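Local coordinates for protein tonb-dependent siderophore receptor (Acinetobacter baumannii, PDB 5FR8) that probably takes part in the first step of iron uptake across the outer membrane by binding iron-chelating siderophores, possibly including ferric enterobactin, at residues 541-553 and 563-575. Sequence-based numbering, arbitrary orientation.
Sequences VAGTHVVGTVDGS and TNTKWNILRWENT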
loop_
_atom_site.group_PDB
_atom_site.type_symbol
_atom_site.label_atom_id
_atom_site.label_comp_id
_atom_site.label_asym_id
_atom_site.label_seq_id
_atom_site.Cartn_x
_atom_site.Cartn_y
_atom_site.Cartn_z
ATOM N N VAL A 541 -1.094 -4.752 -17.515
ATOM C CA VAL A 541 -1.088 -3.335 -17.876
ATOM C C VAL A 541 -1.820 -3.074 -19.197
ATOM O O VAL A 541 -2.081 -4.009 -19.977
ATOM C CB VAL A 541 0.341 -2.787 -18.073
ATOM C CG1 VAL A 541 1.145 -2.862 -16.800
ATOM C CG2 VAL A 541 1.051 -3.487 -19.232
ATOM N N ALA A 542 -2.105 -1.791 -19.457
ATOM C CA ALA A 542 -2.753 -1.366 -20.703
ATOM C C ALA A 542 -2.031 -1.919 -21.912
ATOM O O ALA A 542 -0.863 -1.647 -22.123
ATOM C CB ALA A 542 -2.829 0.149 -20.802
ATOM N N GLY A 543 -2.753 -2.697 -22.699
ATOM C CA GLY A 543 -2.194 -3.407 -23.836
ATOM C C GLY A 543 -1.865 -2.512 -25.020
ATOM O O GLY A 543 -2.269 -1.343 -25.076
ATOM N N THR A 544 -1.120 -3.094 -25.964
ATOM C CA THR A 544 -0.573 -2.374 -27.103
ATOM C C THR A 544 -0.842 -3.071 -28.417
ATOM O O THR A 544 -0.354 -2.645 -29.463
ATOM C CB THR A 544 0.947 -2.212 -26.982
ATOM O OG1 THR A 544 1.567 -3.506 -26.994
ATOM C CG2 THR A 544 1.297 -1.464 -25.709
ATOM N N HIS A 545 -1.614 -4.141 -28.387
ATOM C CA HIS A 545 -1.961 -4.807 -29.617
ATOM C C HIS A 545 -3.482 -4.691 -29.829
ATOM O O HIS A 545 -4.276 -4.798 -28.892
ATOM C CB HIS A 545 -1.414 -6.241 -29.582
ATOM C CG HIS A 545 0.102 -6.307 -29.543
ATOM N ND1 HIS A 545 0.802 -7.098 -28.652
ATOM C CD2 HIS A 545 1.048 -5.673 -30.288
ATOM C CE1 HIS A 545 2.103 -6.959 -28.854
ATOM N NE2 HIS A 545 2.280 -6.099 -29.842
ATOM N N VAL A 546 -3.867 -4.397 -31.060
ATOM C CA VAL A 546 -5.275 -4.245 -31.410
ATOM C C VAL A 546 -5.886 -5.616 -31.656
ATOM O O VAL A 546 -5.587 -6.273 -32.648
ATOM C CB VAL A 546 -5.467 -3.340 -32.648
ATOM C CG1 VAL A 546 -5.015 -1.937 -32.320
ATOM C CG2 VAL A 546 -4.682 -3.854 -33.846
ATOM N N VAL A 547 -6.739 -6.045 -30.738
ATOM C CA VAL A 547 -7.418 -7.344 -30.854
ATOM C C VAL A 547 -8.565 -7.361 -31.883
ATOM O O VAL A 547 -9.081 -8.431 -32.224
ATOM C CB VAL A 547 -7.990 -7.788 -29.497
ATOM C CG1 VAL A 547 -6.881 -7.895 -28.464
ATOM C CG2 VAL A 547 -9.080 -6.827 -29.027
ATOM N N GLY A 548 -8.974 -6.178 -32.352
ATOM C CA GLY A 548 -10.009 -6.072 -33.369
ATOM C C GLY A 548 -10.554 -4.671 -33.415
ATOM O O GLY A 548 -10.028 -3.773 -32.769
ATOM N N THR A 549 -11.623 -4.466 -34.166
ATOM C CA THR A 549 -12.161 -3.127 -34.325
ATOM C C THR A 549 -13.689 -3.114 -34.194
ATOM O O THR A 549 -14.322 -4.149 -34.370
ATOM C CB THR A 549 -11.724 -2.568 -35.676
ATOM O OG1 THR A 549 -12.162 -1.215 -35.788
ATOM C CG2 THR A 549 -12.295 -3.394 -36.820
ATOM N N VAL A 550 -14.271 -1.955 -33.859
ATOM C CA VAL A 550 -15.742 -1.821 -33.734
ATOM C C VAL A 550 -16.233 -0.443 -34.161
ATOM O O VAL A 550 -15.542 0.553 -33.934
ATOM C CB VAL A 550 -16.231 -2.054 -32.282
ATOM C CG1 VAL A 550 -15.695 -0.988 -31.333
ATOM C CG2 VAL A 550 -17.752 -2.079 -32.222
ATOM N N ASP A 551 -17.434 -0.391 -34.751
ATOM C CA ASP A 551 -18.051 0.871 -35.192
ATOM C C ASP A 551 -19.084 1.378 -34.209
ATOM O O ASP A 551 -20.096 0.726 -33.965
ATOM C CB ASP A 551 -18.718 0.712 -36.554
ATOM C CG ASP A 551 -17.750 0.890 -37.691
ATOM O OD1 ASP A 551 -16.903 1.817 -37.619
ATOM O OD2 ASP A 551 -17.838 0.092 -38.650
ATOM N N GLY A 552 -18.828 2.565 -33.670
ATOM C CA GLY A 552 -19.615 3.106 -32.578
ATOM C C GLY A 552 -20.354 4.369 -32.970
ATOM O O GLY A 552 -19.769 5.371 -33.382
ATOM N N SER A 553 -21.663 4.324 -32.817
ATOM C CA SER A 553 -22.474 5.469 -33.137
ATOM C C SER A 553 -22.507 6.415 -31.948
ATOM O O SER A 553 -22.583 5.985 -30.796
ATOM C CB SER A 553 -23.873 5.022 -33.525
ATOM O OG SER A 553 -23.776 4.032 -34.532
ATOM N N THR A 563 -23.081 9.821 -35.779
ATOM C CA THR A 563 -21.766 9.690 -36.424
ATOM C C THR A 563 -21.071 8.425 -35.950
ATOM O O THR A 563 -20.991 8.154 -34.742
ATOM C CB THR A 563 -20.847 10.896 -36.163
ATOM O OG1 THR A 563 -20.834 11.185 -34.765
ATOM C CG2 THR A 563 -21.326 12.117 -36.921
ATOM N N ASN A 564 -20.584 7.643 -36.906
ATOM C CA ASN A 564 -19.957 6.383 -36.581
ATOM C C ASN A 564 -18.459 6.518 -36.594
ATOM O O ASN A 564 -17.904 7.227 -37.414
ATOM C CB ASN A 564 -20.409 5.305 -37.545
ATOM C CG ASN A 564 -21.896 5.046 -37.445
ATOM O OD1 ASN A 564 -22.555 5.515 -36.514
ATOM N ND2 ASN A 564 -22.431 4.292 -38.393
ATOM N N THR A 565 -17.813 5.835 -35.662
ATOM C CA THR A 565 -16.400 5.984 -35.471
ATOM C C THR A 565 -15.777 4.604 -35.382
ATOM O O THR A 565 -16.201 3.778 -34.596
ATOM C CB THR A 565 -16.123 6.790 -34.199
ATOM O OG1 THR A 565 -16.933 7.973 -34.214
ATOM C CG2 THR A 565 -14.661 7.181 -34.120
ATOM N N LYS A 566 -14.781 4.359 -36.218
ATOM C CA LYS A 566 -14.051 3.126 -36.168
ATOM C C LYS A 566 -13.104 3.223 -34.981
ATOM O O LYS A 566 -12.279 4.126 -34.918
ATOM C CB LYS A 566 -13.285 2.941 -37.469
ATOM C CG LYS A 566 -13.052 1.500 -37.835
ATOM C CD LYS A 566 -12.546 1.450 -39.260
ATOM C CE LYS A 566 -12.090 0.050 -39.646
ATOM N NZ LYS A 566 -10.832 0.073 -40.449
ATOM N N TRP A 567 -13.261 2.321 -34.020
ATOM C CA TRP A 567 -12.398 2.304 -32.853
ATOM C C TRP A 567 -11.432 1.125 -32.943
ATOM O O TRP A 567 -11.805 0.026 -33.382
ATOM C CB TRP A 567 -13.219 2.189 -31.556
ATOM C CG TRP A 567 -14.001 3.423 -31.203
ATOM C CD1 TRP A 567 -15.290 3.677 -31.523
ATOM C CD2 TRP A 567 -13.540 4.562 -30.458
ATOM N NE1 TRP A 567 -15.665 4.901 -31.035
ATOM C CE2 TRP A 567 -14.602 5.465 -30.384
ATOM C CE3 TRP A 567 -12.333 4.900 -29.851
ATOM C CZ2 TRP A 567 -14.500 6.684 -29.725
ATOM C CZ3 TRP A 567 -12.234 6.120 -29.192
ATOM C CH2 TRP A 567 -13.304 6.992 -29.138
ATOM N N ASN A 568 -10.200 1.355 -32.502
ATOM C CA ASN A 568 -9.235 0.286 -32.300
ATOM C C ASN A 568 -9.445 -0.269 -30.898
ATOM O O ASN A 568 -9.573 0.494 -29.930
ATOM C CB ASN A 568 -7.803 0.808 -32.474
ATOM C CG ASN A 568 -7.549 1.314 -33.877
ATOM O OD1 ASN A 568 -7.641 0.554 -34.828
ATOM N ND2 ASN A 568 -7.283 2.599 -34.019
ATOM N N ILE A 569 -9.520 -1.587 -30.788
ATOM C CA ILE A 569 -9.789 -2.201 -29.508
ATOM C C ILE A 569 -8.510 -2.766 -28.907
ATOM O O ILE A 569 -7.933 -3.740 -29.419
ATOM C CB ILE A 569 -10.795 -3.349 -29.632
ATOM C CG1 ILE A 569 -12.091 -2.881 -30.277
ATOM C CG2 ILE A 569 -11.064 -3.956 -28.271
ATOM C CD1 ILE A 569 -12.975 -4.030 -30.724
ATOM N N LEU A 570 -8.088 -2.164 -27.802
ATOM C CA LEU A 570 -7.021 -2.720 -26.971
ATOM C C LEU A 570 -7.647 -3.374 -25.757
ATOM O O LEU A 570 -8.767 -3.043 -25.379
ATOM C CB LEU A 570 -6.092 -1.598 -26.502
ATOM C CG LEU A 570 -5.465 -0.760 -27.619
ATOM C CD1 LEU A 570 -4.935 0.572 -27.094
ATOM C CD2 LEU A 570 -4.384 -1.564 -28.335
ATOM N N ARG A 571 -6.925 -4.275 -25.117
ATOM C CA ARG A 571 -7.389 -4.791 -23.841
ATOM C C ARG A 571 -6.252 -4.937 -22.829
ATOM O O ARG A 571 -5.100 -5.134 -23.192
ATOM C CB ARG A 571 -8.103 -6.135 -24.048
ATOM C CG ARG A 571 -7.360 -7.087 -24.955
ATOM C CD ARG A 571 -7.909 -8.505 -24.893
ATOM N NE ARG A 571 -6.822 -9.488 -24.916
ATOM C CZ ARG A 571 -6.992 -10.800 -24.841
ATOM N NH1 ARG A 571 -8.212 -11.309 -24.739
ATOM N NH2 ARG A 571 -5.936 -11.603 -24.867
ATOM N N TRP A 572 -6.580 -4.862 -21.550
ATOM C CA TRP A 572 -5.606 -5.159 -20.533
ATOM C C TRP A 572 -4.889 -6.468 -20.906
ATOM O O TRP A 572 -5.496 -7.398 -21.431
ATOM C CB TRP A 572 -6.267 -5.225 -19.144
ATOM C CG TRP A 572 -6.788 -3.872 -18.622
ATOM C CD1 TRP A 572 -8.047 -3.361 -18.775
ATOM C CD2 TRP A 572 -6.045 -2.884 -17.882
ATOM N NE1 TRP A 572 -8.129 -2.121 -18.191
ATOM C CE2 TRP A 572 -6.919 -1.810 -17.627
ATOM C CE3 TRP A 572 -4.732 -2.808 -17.408
ATOM C CZ2 TRP A 572 -6.531 -0.695 -16.913
ATOM C CZ3 TRP A 572 -4.348 -1.697 -16.703
ATOM C CH2 TRP A 572 -5.241 -0.652 -16.463
ATOM N N GLU A 573 -3.591 -6.540 -20.635
ATOM C CA GLU A 573 -2.803 -7.695 -21.050
ATOM C C GLU A 573 -1.603 -7.876 -20.149
ATOM O O GLU A 573 -1.045 -6.906 -19.677
ATOM C CB GLU A 573 -2.374 -7.526 -22.500
ATOM C CG GLU A 573 -3.169 -8.404 -23.451
ATOM C CD GLU A 573 -3.531 -7.705 -24.752
ATOM O OE1 GLU A 573 -3.105 -6.540 -24.957
ATOM O OE2 GLU A 573 -4.249 -8.326 -25.578
ATOM N N ASN A 574 -1.228 -9.115 -19.868
ATOM C CA ASN A 574 -0.045 -9.333 -19.064
ATOM C C ASN A 574 1.149 -9.181 -19.997
ATOM O O ASN A 574 1.151 -9.806 -21.057
ATOM C CB ASN A 574 0.046 -10.724 -18.386
ATOM C CG ASN A 574 -1.253 -11.522 -18.414
ATOM O OD1 ASN A 574 -1.926 -11.631 -17.415
ATOM N ND2 ASN A 574 -1.574 -12.124 -19.550
ATOM N N THR A 575 2.138 -8.356 -19.602
ATOM C CA THR A 575 3.349 -8.102 -20.379
ATOM C C THR A 575 4.515 -8.887 -19.746
ATOM O O THR A 575 4.575 -9.025 -18.503
ATOM C CB THR A 575 3.661 -6.588 -20.415
ATOM O OG1 THR A 575 4.751 -6.331 -21.336
ATOM C CG2 THR A 575 4.001 -6.063 -19.004
#
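Val550 and Trp567 form an antiparallel hydrogen-bonded pair, with Trp567 N to Val550 O at 2.9 Å, and Gly552 with Thr565 forms the next such pair. Strands 548-553 and 564-571 run at 151° with axes 4.4 Å apart. No beta bridge joins 542-546, an irregular length of loop, to the second segment; bridges resume where Val541 pairs with Glu573, Val541 N meeting Glu573 O at 3.1 Å. Two separate paired regions thus flank an irregular excursion. At the end of this excursion nearer strand 548-553, Val547 N bonds to Ile569 O.

Trp567 O takes two donors: Val550 N in its carbonyl plane, and Thr549 OG1, 2.7 Å from Trp567 O and 41° out of that plane. Thr549 OG1 is placed there by a chi1 of -175°, which turns it away from its own backbone N. On the same face, Ser553 OG donates to Asn564 OD1 at 2.8 Å, from above the amide plane. On the other face, Ile569 CD1 lies against Val550, while its CG2 meets Val547 CG2 at 3.6 Å, the two side chains crossing at about a right angle. Val547 CG1 rests on the aliphatic part of Arg571, whose NE makes a salt bridge with Glu573 OE2 at 2.9 Å. Leu570 CD2 lies against the backbone of His545 and 4.1 Å from Val546 CG1, and Trp572 CE3 approaches the Val541-Ala542 peptide.

Strand 548-553 and the first part of strand 564-591 form a beta hairpin that continues the antiparallel pair of strands 525-541 and 564-591 in the barrel domain of this TonB-dependent receptor. Helix 396-400 packs on the face carrying Val550 and Ile569, its Tyr396 ring edge-to-face with Trp567. Strand 498-501, which begins at the disulfide-linked Cys498, runs parallel to strand 564-591 and bonds through Leu499 to the backbones of Asn568 and Leu570.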